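Local coordinates for protein molybdopterin adenylyltransferase (PDB 4XCW) that probably transfers AMP from ATP to molybdopterin, making the adenylylated intermediate of molybdenum cofactor biosynthesis, at residues B[28-33]-B[73-78]; B[130-135]-B[150-155]. All blocks are in the same frame, centred on the assembly; numbering follows the deposited sequence.

Contact 1. Residues B[28-33]-B[73-78]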
loop_
_atom_site.group_PDB
_atom_site.type_symbol
_atom_site.label_atom_id
_atom_site.label_comp_id
_atom_site.label_asym_id
_atom_site.label_seq_id
_atom_site.Cartn_x
_atom_site.Cartn_y
_atom_site.Cartn_z
ATOM N N LYS B 28 -15.072 9.317 23.044
ATOM C CA LYS B 28 -14.783 10.491 23.859
ATOM C C LYS B 28 -13.394 11.041 23.554
ATOM O O LYS B 28 -13.192 12.255 23.530
ATOM C CB LYS B 28 -14.897 10.165 25.352
ATOM C CG LYS B 28 -16.313 9.894 25.844
ATOM C CD LYS B 28 -16.338 9.680 27.358
ATOM C CE LYS B 28 -17.668 9.108 27.838
ATOM N NZ LYS B 28 -18.838 9.950 27.461
ATOM N N ALA B 29 -12.441 10.146 23.319
ATOM C CA ALA B 29 -11.081 10.558 22.999
ATOM C C ALA B 29 -11.041 11.255 21.647
ATOM O O ALA B 29 -10.310 12.226 21.460
ATOM C CB ALA B 29 -10.144 9.361 23.010
ATOM N N ILE B 30 -11.837 10.752 20.708
ATOM C CA ILE B 30 -11.926 11.345 19.381
ATOM C C ILE B 30 -12.466 12.772 19.442
ATOM O O ILE B 30 -11.889 13.681 18.849
ATOM C CB ILE B 30 -12.809 10.489 18.443
ATOM C CG1 ILE B 30 -12.090 9.183 18.095
ATOM C CG2 ILE B 30 -13.134 11.246 17.178
ATOM C CD1 ILE B 30 -12.898 8.235 17.242
ATOM N N GLN B 31 -13.561 12.971 20.168
ATOM C CA GLN B 31 -14.158 14.299 20.287
ATOM C C GLN B 31 -13.256 15.276 21.031
ATOM O O GLN B 31 -13.171 16.443 20.657
ATOM C CB GLN B 31 -15.524 14.221 20.976
ATOM C CG GLN B 31 -16.544 13.438 20.171
ATOM C CD GLN B 31 -17.969 13.764 20.555
ATOM O OE1 GLN B 31 -18.235 14.766 21.221
ATOM N NE2 GLN B 31 -18.899 12.918 20.129
ATOM N N GLU B 32 -12.584 14.800 22.073
ATOM C CA GLU B 32 -11.654 15.640 22.826
ATOM C C GLU B 32 -10.540 16.176 21.933
ATOM O O GLU B 32 -10.258 17.371 21.930
ATOM C CB GLU B 32 -11.039 14.868 23.995
ATOM C CG GLU B 32 -11.943 14.715 25.203
ATOM C CD GLU B 32 -11.245 14.020 26.356
ATOM O OE1 GLU B 32 -10.065 13.638 26.193
ATOM O OE2 GLU B 32 -11.873 13.859 27.425
ATOM N N VAL B 33 -9.909 15.283 21.182
ATOM C CA VAL B 33 -8.788 15.656 20.325
ATOM C C VAL B 33 -9.193 16.615 19.213
ATOM O O VAL B 33 -8.545 17.640 18.993
ATOM C CB VAL B 33 -8.135 14.414 19.690
ATOM C CG1 VAL B 33 -7.094 14.829 18.666
ATOM C CG2 VAL B 33 -7.504 13.546 20.762
ATOM N N VAL B 73 -14.825 9.691 11.061
ATOM C CA VAL B 73 -13.800 8.781 11.551
ATOM C C VAL B 73 -14.442 7.574 12.210
ATOM O O VAL B 73 -15.488 7.681 12.843
ATOM C CB VAL B 73 -12.834 9.466 12.548
ATOM C CG1 VAL B 73 -12.093 10.619 11.876
ATOM C CG2 VAL B 73 -13.577 9.955 13.791
ATOM N N THR B 74 -13.812 6.416 12.046
ATOM C CA THR B 74 -14.299 5.205 12.680
ATOM C C THR B 74 -13.325 4.747 13.747
ATOM O O THR B 74 -12.142 5.084 13.706
ATOM C CB THR B 74 -14.481 4.054 11.667
ATOM O OG1 THR B 74 -13.209 3.719 11.108
ATOM C CG2 THR B 74 -15.426 4.446 10.549
ATOM N N THR B 75 -13.825 3.966 14.701
ATOM C CA THR B 75 -12.968 3.313 15.667
ATOM C C THR B 75 -13.428 1.870 15.807
ATOM O O THR B 75 -14.629 1.589 15.830
ATOM C CB THR B 75 -12.974 4.033 17.041
ATOM O OG1 THR B 75 -12.155 3.314 17.969
ATOM C CG2 THR B 75 -14.382 4.145 17.606
ATOM N N GLY B 76 -12.469 0.953 15.851
ATOM C CA GLY B 76 -12.769 -0.459 15.989
ATOM C C GLY B 76 -12.790 -1.235 14.683
ATOM O O GLY B 76 -12.999 -0.670 13.605
ATOM N N GLY B 77 -12.551 -2.540 14.792
ATOM C CA GLY B 77 -12.775 -3.478 13.704
ATOM C C GLY B 77 -11.875 -3.336 12.496
ATOM O O GLY B 77 -12.349 -3.398 11.363
ATOM N N THR B 78 -10.575 -3.171 12.722
ATOM C CA THR B 78 -9.655 -2.928 11.613
ATOM C C THR B 78 -8.432 -3.852 11.577
ATOM O O THR B 78 -7.440 -3.538 10.924
ATOM C CB THR B 78 -9.154 -1.479 11.632
ATOM O OG1 THR B 78 -8.634 -1.168 12.930
ATOM C CG2 THR B 78 -10.293 -0.520 11.299
#

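Contact 2. Residues B[130-135]-B[150-155]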
loop_
_atom_site.group_PDB
_atom_site.type_symbol
_atom_site.label_atom_id
_atom_site.label_comp_id
_atom_site.label_asym_id
_atom_site.label_seq_id
_atom_site.Cartn_x
_atom_site.Cartn_y
_atom_site.Cartn_z
ATOM N N LEU B 130 -14.195 13.243 3.888
ATOM C CA LEU B 130 -13.033 12.400 4.118
ATOM C C LEU B 130 -13.343 11.400 5.227
ATOM O O LEU B 130 -13.736 11.786 6.323
ATOM C CB LEU B 130 -11.808 13.238 4.496
ATOM C CG LEU B 130 -10.565 12.473 4.981
ATOM C CD1 LEU B 130 -9.995 11.538 3.926
ATOM C CD2 LEU B 130 -9.490 13.440 5.452
ATOM N N ILE B 131 -13.181 10.115 4.926
ATOM C CA ILE B 131 -13.370 9.063 5.924
ATOM C C ILE B 131 -12.036 8.437 6.305
ATOM O O ILE B 131 -11.258 8.044 5.445
ATOM C CB ILE B 131 -14.318 7.965 5.409
ATOM C CG1 ILE B 131 -15.628 8.583 4.935
ATOM C CG2 ILE B 131 -14.600 6.933 6.505
ATOM C CD1 ILE B 131 -16.606 7.560 4.342
ATOM N N ILE B 132 -11.765 8.368 7.604
ATOM C CA ILE B 132 -10.532 7.752 8.093
ATOM C C ILE B 132 -10.851 6.740 9.174
ATOM O O ILE B 132 -11.610 7.048 10.092
ATOM C CB ILE B 132 -9.571 8.790 8.680
ATOM C CG1 ILE B 132 -9.391 9.966 7.722
ATOM C CG2 ILE B 132 -8.224 8.149 9.013
ATOM C CD1 ILE B 132 -8.545 11.071 8.307
ATOM N N ASN B 133 -10.259 5.550 9.081
ATOM C CA ASN B 133 -10.348 4.550 10.150
ATOM C C ASN B 133 -9.288 4.799 11.221
ATOM O O ASN B 133 -8.106 4.813 10.908
ATOM C CB ASN B 133 -10.153 3.134 9.609
ATOM C CG ASN B 133 -10.987 2.843 8.378
ATOM O OD1 ASN B 133 -10.501 2.226 7.429
ATOM N ND2 ASN B 133 -12.253 3.253 8.396
ATOM N N LEU B 134 -9.706 4.970 12.474
ATOM C CA LEU B 134 -8.779 5.234 13.579
ATOM C C LEU B 134 -8.596 3.973 14.429
ATOM O O LEU B 134 -9.326 3.008 14.237
ATOM C CB LEU B 134 -9.299 6.386 14.443
ATOM C CG LEU B 134 -9.492 7.732 13.757
ATOM C CD1 LEU B 134 -9.962 8.766 14.780
ATOM C CD2 LEU B 134 -8.198 8.162 13.064
ATOM N N PRO B 135 -7.623 3.971 15.369
ATOM C CA PRO B 135 -7.474 2.789 16.224
ATOM C C PRO B 135 -8.596 2.675 17.247
ATOM O O PRO B 135 -9.545 3.461 17.210
ATOM C CB PRO B 135 -6.126 3.021 16.936
ATOM C CG PRO B 135 -5.431 4.064 16.126
ATOM C CD PRO B 135 -6.522 4.926 15.579
ATOM N N PRO B 150 -2.416 16.943 10.349
ATOM C CA PRO B 150 -1.850 18.054 9.570
ATOM C C PRO B 150 -2.163 18.031 8.069
ATOM O O PRO B 150 -1.991 19.055 7.415
ATOM C CB PRO B 150 -0.347 17.903 9.808
ATOM C CG PRO B 150 -0.269 17.358 11.196
ATOM C CD PRO B 150 -1.410 16.373 11.269
ATOM N N ALA B 151 -2.640 16.904 7.543
ATOM C CA ALA B 151 -2.978 16.809 6.126
ATOM C C ALA B 151 -4.479 16.932 5.886
ATOM O O ALA B 151 -4.929 17.006 4.743
ATOM C CB ALA B 151 -2.460 15.489 5.542
ATOM N N ILE B 152 -5.259 16.962 6.959
ATOM C CA ILE B 152 -6.715 16.858 6.827
ATOM C C ILE B 152 -7.408 18.154 6.338
ATOM O O ILE B 152 -8.226 18.098 5.411
ATOM C CB ILE B 152 -7.343 16.385 8.161
ATOM C CG1 ILE B 152 -6.999 14.912 8.392
ATOM C CG2 ILE B 152 -8.854 16.551 8.156
ATOM C CD1 ILE B 152 -7.611 14.326 9.648
ATOM N N PRO B 153 -7.092 19.319 6.934
ATOM C CA PRO B 153 -7.787 20.518 6.438
ATOM C C PRO B 153 -7.608 20.777 4.936
ATOM O O PRO B 153 -8.568 21.148 4.260
ATOM C CB PRO B 153 -7.145 21.644 7.250
ATOM C CG PRO B 153 -6.725 20.988 8.516
ATOM C CD PRO B 153 -6.234 19.635 8.091
ATOM N N TYR B 154 -6.399 20.584 4.422
ATOM C CA TYR B 154 -6.166 20.774 2.998
ATOM C C TYR B 154 -6.932 19.732 2.198
ATOM O O TYR B 154 -7.495 20.042 1.154
ATOM C CB TYR B 154 -4.682 20.700 2.670
ATOM C CG TYR B 154 -4.338 21.004 1.228
ATOM C CD1 TYR B 154 -4.787 22.167 0.617
ATOM C CD2 TYR B 154 -3.535 20.141 0.491
ATOM C CE1 TYR B 154 -4.458 22.456 -0.691
ATOM C CE2 TYR B 154 -3.203 20.421 -0.813
ATOM C CZ TYR B 154 -3.668 21.577 -1.399
ATOM O OH TYR B 154 -3.338 21.854 -2.698
ATOM N N CYS B 155 -6.950 18.493 2.692
ATOM C CA CYS B 155 -7.703 17.437 2.010
ATOM C C CYS B 155 -9.180 17.799 1.916
ATOM O O CYS B 155 -9.811 17.618 0.875
ATOM C CB CYS B 155 -7.559 16.094 2.730
ATOM S SG CYS B 155 -8.246 14.689 1.785
#

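Contact 1. Residues B[28-33]-B[73-78]
Helix-on-sheet packing in the alpha/beta fold of the MogA family puts I30 of helix 25-37 on V73 and T75 of strand 71-75. No hydrogen bond crosses between the segments; the contact is apolar and buried. I30 and V73 meet tip to tip, CG2 of I30 lying 3.7 Å from CG2 of V73. The other branch of I30 runs out extended (chi2 177°), and its CD1 comes 3.9 Å from the same V73 CG2. One V73 methyl therefore touches both ends of the isoleucine fork. I30 CD1 also lies 4.2 Å from T75 CB. T74, between V73 and T75, points away from the helix, and its OG1 is hydrogen-bonded to N133 ND2. Beyond T75 the chain leaves the strand through G76 and G77, in a T-T-G-G-T run consistent with the glycine-rich molybdopterin-binding loop of relatives. Helix 25-37 links strands 6-13 and 42-49. I30 touches V10 of the first of these and I141 of helix 138-148, and it also touches L134 of strand 129-134.

Contact 2. Residues B[130-135]-B[150-155]
I152, at the start of helix 152-158, lies over L130 and I132 of strand 129-134, part of the helix layer that covers one face of the central mixed sheet in this alpha/beta fold. Its CB bond does not aim at the strand; the branches beyond it make the contact. CG1, set anti to the carbonyl carbon (chi1 -71°), faces two neighbouring strand methyls, 4.1 Å from L130 CD2 and 4.1 Å from I132 CD1. CG2, the shorter branch, comes 4.2 Å from that same L130 methyl. CD1 continues anti to CA (chi2 -178°) and ends 3.6 Å from I132 CD1. The two isoleucines thus meet tip to tip, whereas I152 and L130 cross at about a right angle.

Alternate residues of the strand, L130 and I132, supply the apolar floor. One helical turn after I152, C155 brings a second group down onto it, and L130 CD2 lies beneath both residues. The surroundings are equally apolar: F101 of helix 99-110 touches L130 and I132, and I125 of strand 123-126 touches L130 and C155. A second subunit packs here as well, with its L118 on C155 and its P114 on P150 and A151, so the helix start is also part of the subunit interface. The sulfur of C155 faces the leucine fork: SG is 4.1 Å from L130 CD2 and 4.2 Å from L130 CD1.

Overall arrangement
Contacts 1 and 2 have centres 12 Å apart and join through neighbouring strands, 71-75 and 129-134, of one sheet. The strands are zipped together by a probable hydrogen bond between T74 O and L134 N, at 2.7 Å. At the end of strand 71-75, a second probable hydrogen bond joins T75 OG1 to P135 O, at 2.7 Å. V73 and T75 point to helix 25-37, L130 and I132 to helix 152-158, and L134, in line with the last two, packs its CD1 3.7 Å from V73 CB, so both helices share one face with helix 138-148. The glycine-rich turn 76-78 is placed consistently with the molybdopterin pocket of relatives, while contact 2 reaches the subunit interface through C155.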